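Local atomic coordinates of DNA double-strand break repair nuclease NurA (Sulfolobus solfataricus, PDB entry 2YGK), a protein that is a manganese-dependent nuclease that, probably together with the helicase HerA, resects DNA ends in double-strand break repair. Residues 74-79 and 117-122; 134-139 and 273-278. All blocks are in the same frame, centred on the assembly; numbering follows the deposited sequence.

The two contacts follow one another along the chain and neither nest nor cross. From the N terminus, strand 70-82 comes first; strand 85-98 and most of helix 104-123 then follow before residues 117-122 return against 74-79, and contact 1 closes a loop of 37 residues. Strand 129-133 leads straight into residues 134-139, which open contact 2; it closes only after 133 further residues, when 273-278 arrives on strand 270-275. Both contacts lie against the same mixed sheet, with centres about 18 Å apart. They are linked through Glu-116, just before 117-122, which forms a salt bridge with Lys-139 of contact 2 and packs against Ala-76 of contact 1.

Contact 1 of 2, residues 74-79 and 117-122; sequences VGAESV and LSLALR
Leu-119 of helix 104-123 packs onto strand 70-82 over Ala-76, Glu-77 and Ser-78, in a contact without hydrogen bonds between the segments. Its CB starts beside the CB of Ser-78, 4.5 Å away. CG lies anti to the carbonyl carbon (chi1 -70°), and the nearly straight continuation through chi2 carries CD1 onto the strand backbone. This methyl sits over the face of the peptide joining Ala-76 and Glu-77: CD1 is 3.6 Å from Ala-76 O and 3.8 Å from Glu-77 N. It also meets the CB of Ala-76 at 3.8 Å. The small side chains of Ala-76 and Ser-78 probably allow so close an approach. Ser-78 OG hydrogen-bonds Asp-123 and the backbone N of Ser-90. Glu-77 points away from the helix, its side chain about 7 Å from that of Asp-58, a manganese ligand. The short axes come within 8.3 Å and run in nearly the same direction, 28° apart. Helix 104-123 is sandwiched between the sheet, at strands 54-65 and 70-82, and helix 171-193, an arrangement consistent with an RNase H-like fold, whose metal-binding aspartates here lie on the neighbouring strands 54-65 and 129-133.

Contact 2 of 2, residues 134-139 and 273-278; sequences GSLSKK and DIVGRV
Asp-273 and Leu-136 carry most of this contact, with Val-275 completing its apolar part. The carboxylate of Asp-273 reaches the start of helix 136-140, where OD2 accepts the backbone N-H of Leu-136 through its anti lone pair, at 3.1 Å from Leu-136 N and with an N-H...O angle of 156°. A bridging water carries the grip on to the next amide: it donates to Asp-273 OD2 at 2.6 Å and accepts from Ser-137 N at 2.8 Å. The third amide of the turn is met from within the segment, since Ser-135 is the N-cap and its OG accepts from Lys-138 N at 3.1 Å. The amides of the first helical turn thus all point at oxygens, and the positive end of the helix would probably help to stabilise the negative charge of Asp-273. The other carboxylate oxygen, OD1, is held by Thr-258 OG1 and by a salt bridge to Arg-271. Without the carboxylate, as with an alanine at Asp-273, the Leu-136 amide and the bridging water are likely to lose this acceptor, and Arg-271 a charged partner.

Beside this polar patch, the Leu-136 side chain has CG anti to its own N (chi1 -170°), which brings CD2 against Val-275 CG2, 3.5 Å away, the two side chains crossing at about a right angle. Tyr-256 and Trp-199 touch Leu-136 and Asp-273 as well. The short helix follows strand 129-133, which ends at the manganese ligand Asp-133, after Gly-134 and Ser-135; it passes across strand 197-201 to strand 270-275 and, through Tyr-256, to strand 255-262.

Contact 1 of 2, residues 74-79 and 117-122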
ATOM      1  N   VAL A  74     -10.186  12.873   4.222  1.00 39.72           N
ATOM      2  CA  VAL A  74     -10.738  11.833   5.084  1.00 38.60           C
ATOM      3  C   VAL A  74     -12.194  12.172   5.347  1.00 39.30           C
ATOM      4  O   VAL A  74     -12.581  13.362   5.313  1.00 40.51           O
ATOM      5  CB  VAL A  74     -10.029  11.809   6.448  1.00 38.75           C
ATOM      6  CG1 VAL A  74      -8.581  11.308   6.305  1.00 38.84           C
ATOM      7  CG2 VAL A  74     -10.092  13.203   7.092  1.00 38.01           C
ATOM      8  N   GLY A  75     -12.988  11.143   5.641  1.00 38.06           N
ATOM      9  CA  GLY A  75     -14.377  11.335   5.968  1.00 38.41           C
ATOM     10  C   GLY A  75     -14.949  10.131   6.713  1.00 37.52           C
ATOM     11  O   GLY A  75     -14.604   8.994   6.446  1.00 36.48           O
ATOM     12  N   ALA A  76     -15.832  10.389   7.655  1.00 38.04           N
ATOM     13  CA  ALA A  76     -16.503   9.311   8.336  1.00 38.34           C
ATOM     14  C   ALA A  76     -17.975   9.682   8.463  1.00 39.25           C
ATOM     15  O   ALA A  76     -18.338  10.867   8.466  1.00 40.78           O
ATOM     16  CB  ALA A  76     -15.854   9.028   9.702  1.00 38.15           C
ATOM     17  N   GLU A  77     -18.808   8.661   8.539  1.00 38.71           N
ATOM     18  CA  GLU A  77     -20.226   8.836   8.666  1.00 40.30           C
ATOM     19  C   GLU A  77     -20.807   7.854   9.670  1.00 39.95           C
ATOM     20  O   GLU A  77     -20.429   6.698   9.693  1.00 38.59           O
ATOM     21  CB  GLU A  77     -20.847   8.599   7.304  1.00 41.10           C
ATOM     22  CG  GLU A  77     -22.336   8.795   7.251  1.00 44.77           C
ATOM     23  CD  GLU A  77     -22.850   8.737   5.844  1.00 48.89           C
ATOM     24  OE1 GLU A  77     -23.082   7.690   5.311  1.00 51.17           O
ATOM     25  OE2 GLU A  77     -23.026   9.735   5.197  1.00 52.31           O
ATOM     26  N   SER A  78     -21.718   8.334  10.505  1.00 41.63           N
ATOM     27  CA  SER A  78     -22.561   7.473  11.320  1.00 42.10           C
ATOM     28  C   SER A  78     -23.914   7.329  10.604  1.00 43.17           C
ATOM     29  O   SER A  78     -24.399   8.257   9.941  1.00 44.29           O
ATOM     30  CB  SER A  78     -22.744   8.019  12.758  1.00 43.17           C
ATOM     31  OG  SER A  78     -23.418   9.271  12.750  1.00 44.59           O
ATOM     32  N   VAL A  79     -24.489   6.145  10.750  1.00 43.29           N
ATOM     33  CA  VAL A  79     -25.722   5.774  10.091  1.00 44.68           C
ATOM     34  C   VAL A  79     -26.598   5.026  11.100  1.00 46.12           C
ATOM     35  O   VAL A  79     -26.148   4.036  11.695  1.00 44.44           O
ATOM     36  CB  VAL A  79     -25.433   4.859   8.877  1.00 43.13           C
ATOM     37  CG1 VAL A  79     -26.672   4.154   8.447  1.00 43.97           C
ATOM     38  CG2 VAL A  79     -24.869   5.655   7.738  1.00 41.98           C
ATOM     39  N   LEU A 117     -14.024   6.712  15.237  1.00 36.34           N
ATOM     40  CA  LEU A 117     -14.152   6.445  16.660  1.00 37.28           C
ATOM     41  C   LEU A 117     -14.763   7.638  17.357  1.00 39.91           C
ATOM     42  O   LEU A 117     -15.583   7.452  18.245  1.00 41.03           O
ATOM     43  CB  LEU A 117     -12.817   6.121  17.300  1.00 37.59           C
ATOM     44  CG  LEU A 117     -12.028   4.905  16.773  1.00 35.24           C
ATOM     45  CD1 LEU A 117     -10.644   5.024  17.415  1.00 32.12           C
ATOM     46  CD2 LEU A 117     -12.722   3.492  17.021  1.00 28.03           C
ATOM     47  N   SER A 118     -14.435   8.864  16.962  1.00 41.03           N
ATOM     48  CA  SER A 118     -15.134   9.960  17.631  1.00 44.12           C
ATOM     49  C   SER A 118     -16.631  10.051  17.278  1.00 44.21           C
ATOM     50  O   SER A 118     -17.399  10.523  18.071  1.00 46.28           O
ATOM     51  CB  SER A 118     -14.421  11.296  17.444  1.00 45.35           C
ATOM     52  OG  SER A 118     -14.758  11.846  16.206  1.00 48.96           O
ATOM     53  N   LEU A 119     -17.062   9.583  16.119  1.00 43.78           N
ATOM     54  CA  LEU A 119     -18.501   9.541  15.825  1.00 44.49           C
ATOM     55  C   LEU A 119     -19.176   8.412  16.610  1.00 45.21           C
ATOM     56  O   LEU A 119     -20.366   8.478  16.943  1.00 46.01           O
ATOM     57  CB  LEU A 119     -18.764   9.369  14.322  1.00 43.16           C
ATOM     58  CG  LEU A 119     -18.429  10.565  13.430  1.00 44.51           C
ATOM     59  CD1 LEU A 119     -18.606  10.279  11.958  1.00 44.58           C
ATOM     60  CD2 LEU A 119     -19.326  11.694  13.808  1.00 49.27           C
ATOM     61  N   ALA A 120     -18.430   7.373  16.927  1.00 45.54           N
ATOM     62  CA  ALA A 120     -18.982   6.325  17.780  1.00 46.66           C
ATOM     63  C   ALA A 120     -19.328   6.925  19.154  1.00 49.77           C
ATOM     64  O   ALA A 120     -20.320   6.540  19.789  1.00 51.55           O
ATOM     65  CB  ALA A 120     -17.996   5.167  17.910  1.00 45.40           C
ATOM     66  N   LEU A 121     -18.532   7.875  19.627  1.00 51.87           N
ATOM     67  CA  LEU A 121     -18.854   8.538  20.877  1.00 54.86           C
ATOM     68  C   LEU A 121     -19.944   9.555  20.663  1.00 57.22           C
ATOM     69  O   LEU A 121     -20.823   9.702  21.506  1.00 60.35           O
ATOM     70  CB  LEU A 121     -17.653   9.229  21.472  1.00 55.57           C
ATOM     71  CG  LEU A 121     -16.621   8.268  22.025  1.00 54.97           C
ATOM     72  CD1 LEU A 121     -15.299   9.013  22.130  1.00 57.69           C
ATOM     73  CD2 LEU A 121     -17.026   7.683  23.389  1.00 54.62           C
ATOM     74  N   ARG A 122     -19.912  10.267  19.555  1.00 57.51           N
ATOM     75  CA  ARG A 122     -20.989  11.190  19.301  1.00 59.95           C
ATOM     76  C   ARG A 122     -22.355  10.482  19.304  1.00 59.66           C
ATOM     77  O   ARG A 122     -23.198  10.807  20.104  1.00 61.57           O
ATOM     78  CB  ARG A 122     -20.779  11.956  17.999  1.00 59.91           C
ATOM     79  CG  ARG A 122     -21.630  13.209  17.901  1.00 64.98           C
ATOM     80  CD  ARG A 122     -21.236  14.076  16.721  1.00 70.74           C
ATOM     81  NE  ARG A 122     -22.403  14.767  16.176  1.00 77.95           N
ATOM     82  CZ  ARG A 122     -22.434  15.442  15.027  1.00 82.98           C
ATOM     83  NH1 ARG A 122     -21.346  15.541  14.255  1.00 83.38           N
ATOM     84  NH2 ARG A 122     -23.577  16.012  14.643  1.00 86.05           N
TER

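Contact 2 of 2, residues 134-139 and 273-278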
ATOM      1  N   GLY A 134     -14.269  -3.118  10.823  1.00 37.79           N
ATOM      2  CA  GLY A 134     -12.923  -3.417  11.240  1.00 38.04           C
ATOM      3  C   GLY A 134     -12.826  -4.137  12.574  1.00 38.64           C
ATOM      4  O   GLY A 134     -13.689  -4.017  13.443  1.00 37.73           O
ATOM      5  N   SER A 135     -11.724  -4.856  12.753  1.00 39.69           N
ATOM      6  CA  SER A 135     -11.511  -5.643  13.968  1.00 41.08           C
ATOM      7  C   SER A 135     -11.055  -4.800  15.152  1.00 41.98           C
ATOM      8  O   SER A 135     -10.416  -3.755  14.975  1.00 42.49           O
ATOM      9  CB  SER A 135     -10.437  -6.656  13.704  1.00 42.03           C
ATOM     10  OG  SER A 135      -9.268  -5.945  13.263  1.00 45.41           O
ATOM     11  N   LEU A 136     -11.344  -5.284  16.358  1.00 42.87           N
ATOM     12  CA  LEU A 136     -10.841  -4.647  17.577  1.00 44.25           C
ATOM     13  C   LEU A 136      -9.306  -4.527  17.521  1.00 45.81           C
ATOM     14  O   LEU A 136      -8.771  -3.460  17.680  1.00 46.25           O
ATOM     15  CB  LEU A 136     -11.299  -5.436  18.824  1.00 44.71           C
ATOM     16  CG  LEU A 136     -11.078  -4.826  20.218  1.00 45.23           C
ATOM     17  CD1 LEU A 136     -11.495  -3.343  20.255  1.00 42.65           C
ATOM     18  CD2 LEU A 136     -11.817  -5.610  21.293  1.00 42.97           C
ATOM     19  N   SER A 137      -8.627  -5.630  17.253  1.00 47.60           N
ATOM     20  CA  SER A 137      -7.166  -5.675  17.198  1.00 50.36           C
ATOM     21  C   SER A 137      -6.627  -4.629  16.264  1.00 50.66           C
ATOM     22  O   SER A 137      -5.702  -3.951  16.620  1.00 52.55           O
ATOM     23  CB  SER A 137      -6.663  -7.065  16.747  1.00 51.28           C
ATOM     24  OG  SER A 137      -7.540  -7.681  15.746  1.00 52.20           O
ATOM     25  N   LYS A 138      -7.208  -4.473  15.079  1.00 50.32           N
ATOM     26  CA  LYS A 138      -6.649  -3.523  14.123  1.00 51.16           C
ATOM     27  C   LYS A 138      -6.912  -2.061  14.510  1.00 50.48           C
ATOM     28  O   LYS A 138      -6.057  -1.216  14.310  1.00 50.87           O
ATOM     29  CB  LYS A 138      -7.063  -3.835  12.664  1.00 50.88           C
ATOM     30  CG  LYS A 138      -5.988  -4.713  11.897  1.00 56.13           C
ATOM     31  CD  LYS A 138      -6.511  -5.378  10.591  1.00 60.39           C
ATOM     32  CE  LYS A 138      -5.638  -6.588  10.154  1.00 64.08           C
ATOM     33  NZ  LYS A 138      -6.410  -7.641   9.368  1.00 64.33           N
ATOM     34  N   LYS A 139      -8.084  -1.774  15.065  1.00 50.00           N
ATOM     35  CA  LYS A 139      -8.447  -0.404  15.476  1.00 49.88           C
ATOM     36  C   LYS A 139      -7.584   0.098  16.632  1.00 51.98           C
ATOM     37  O   LYS A 139      -7.279   1.299  16.718  1.00 52.05           O
ATOM     38  CB  LYS A 139      -9.906  -0.334  15.899  1.00 48.92           C
ATOM     39  CG  LYS A 139     -10.903  -0.537  14.772  1.00 48.18           C
ATOM     40  CD  LYS A 139     -11.147   0.726  13.975  1.00 47.22           C
ATOM     41  CE  LYS A 139     -11.617   0.449  12.537  1.00 48.34           C
ATOM     42  NZ  LYS A 139     -13.059   0.778  12.357  1.00 50.01           N
ATOM     43  N   ASP A 273     -16.151  -9.154  16.825  1.00 37.70           N
ATOM     44  CA  ASP A 273     -15.517  -9.020  18.133  1.00 39.28           C
ATOM     45  C   ASP A 273     -16.432  -8.217  19.021  1.00 41.25           C
ATOM     46  O   ASP A 273     -16.921  -7.180  18.629  1.00 41.11           O
ATOM     47  CB  ASP A 273     -14.201  -8.276  18.052  1.00 39.31           C
ATOM     48  CG  ASP A 273     -13.195  -8.940  17.131  1.00 38.21           C
ATOM     49  OD1 ASP A 273     -13.314 -10.165  17.027  1.00 34.26           O
ATOM     50  OD2 ASP A 273     -12.323  -8.214  16.508  1.00 34.38           O
ATOM     51  N   ILE A 274     -16.637  -8.680  20.238  1.00 44.49           N
ATOM     52  CA  ILE A 274     -17.475  -7.991  21.192  1.00 46.64           C
ATOM     53  C   ILE A 274     -16.749  -8.024  22.534  1.00 49.92           C
ATOM     54  O   ILE A 274     -16.379  -9.074  22.984  1.00 51.36           O
ATOM     55  CB  ILE A 274     -18.914  -8.638  21.227  1.00 46.30           C
ATOM     56  CG1 ILE A 274     -19.745  -8.137  22.395  1.00 47.32           C
ATOM     57  CG2 ILE A 274     -18.859 -10.114  21.324  1.00 47.21           C
ATOM     58  CD1 ILE A 274     -21.171  -8.668  22.322  1.00 49.02           C
ATOM     59  N   VAL A 275     -16.498  -6.873  23.142  1.00 53.09           N
ATOM     60  CA  VAL A 275     -15.818  -6.828  24.444  1.00 57.33           C
ATOM     61  C   VAL A 275     -16.745  -7.255  25.591  1.00 61.15           C
ATOM     62  O   VAL A 275     -17.767  -6.608  25.883  1.00 61.49           O
ATOM     63  CB  VAL A 275     -15.310  -5.423  24.798  1.00 57.93           C
ATOM     64  CG1 VAL A 275     -14.882  -5.386  26.247  1.00 59.89           C
ATOM     65  CG2 VAL A 275     -14.180  -4.995  23.863  1.00 56.75           C
ATOM     66  N   GLY A 276     -16.341  -8.319  26.265  1.00 64.96           N
ATOM     67  CA  GLY A 276     -17.128  -8.914  27.327  1.00 68.47           C
ATOM     68  C   GLY A 276     -17.171 -10.413  27.148  1.00 70.02           C
ATOM     69  O   GLY A 276     -16.594 -10.952  26.188  1.00 68.63           O
ATOM     70  N   ARG A 277     -17.831 -11.090  28.087  1.00 73.60           N
ATOM     71  CA  ARG A 277     -18.177 -12.501  27.898  1.00 75.34           C
ATOM     72  C   ARG A 277     -19.551 -12.600  27.266  1.00 72.63           C
ATOM     73  O   ARG A 277     -20.458 -11.810  27.543  1.00 72.42           O
ATOM     74  CB  ARG A 277     -18.110 -13.322  29.195  1.00 79.47           C
ATOM     75  CG  ARG A 277     -16.952 -14.340  29.224  1.00 86.51           C
ATOM     76  CD  ARG A 277     -16.716 -14.882  30.636  1.00 97.69           C
ATOM     77  NE  ARG A 277     -15.287 -14.996  30.941  1.00105.94           N
ATOM     78  CZ  ARG A 277     -14.746 -14.846  32.154  1.00115.20           C
ATOM     79  NH1 ARG A 277     -15.497 -14.560  33.217  1.00119.16           N
ATOM     80  NH2 ARG A 277     -13.435 -14.980  32.306  1.00118.90           N
ATOM     81  N   VAL A 278     -19.670 -13.605  26.421  1.00 70.41           N
ATOM     82  CA  VAL A 278     -20.802 -13.759  25.550  1.00 68.04           C
ATOM     83  C   VAL A 278     -21.047 -15.243  25.448  1.00 67.22           C
ATOM     84  O   VAL A 278     -20.115 -16.014  25.520  1.00 67.72           O
ATOM     85  CB  VAL A 278     -20.455 -13.135  24.196  1.00 65.92           C
ATOM     86  CG1 VAL A 278     -21.115 -13.861  23.066  1.00 64.62           C
ATOM     87  CG2 VAL A 278     -20.804 -11.657  24.211  1.00 65.69           C
TER
HETATM   88  O   HOH W   1      -9.796  -8.169  16.887  1.00 39.85           O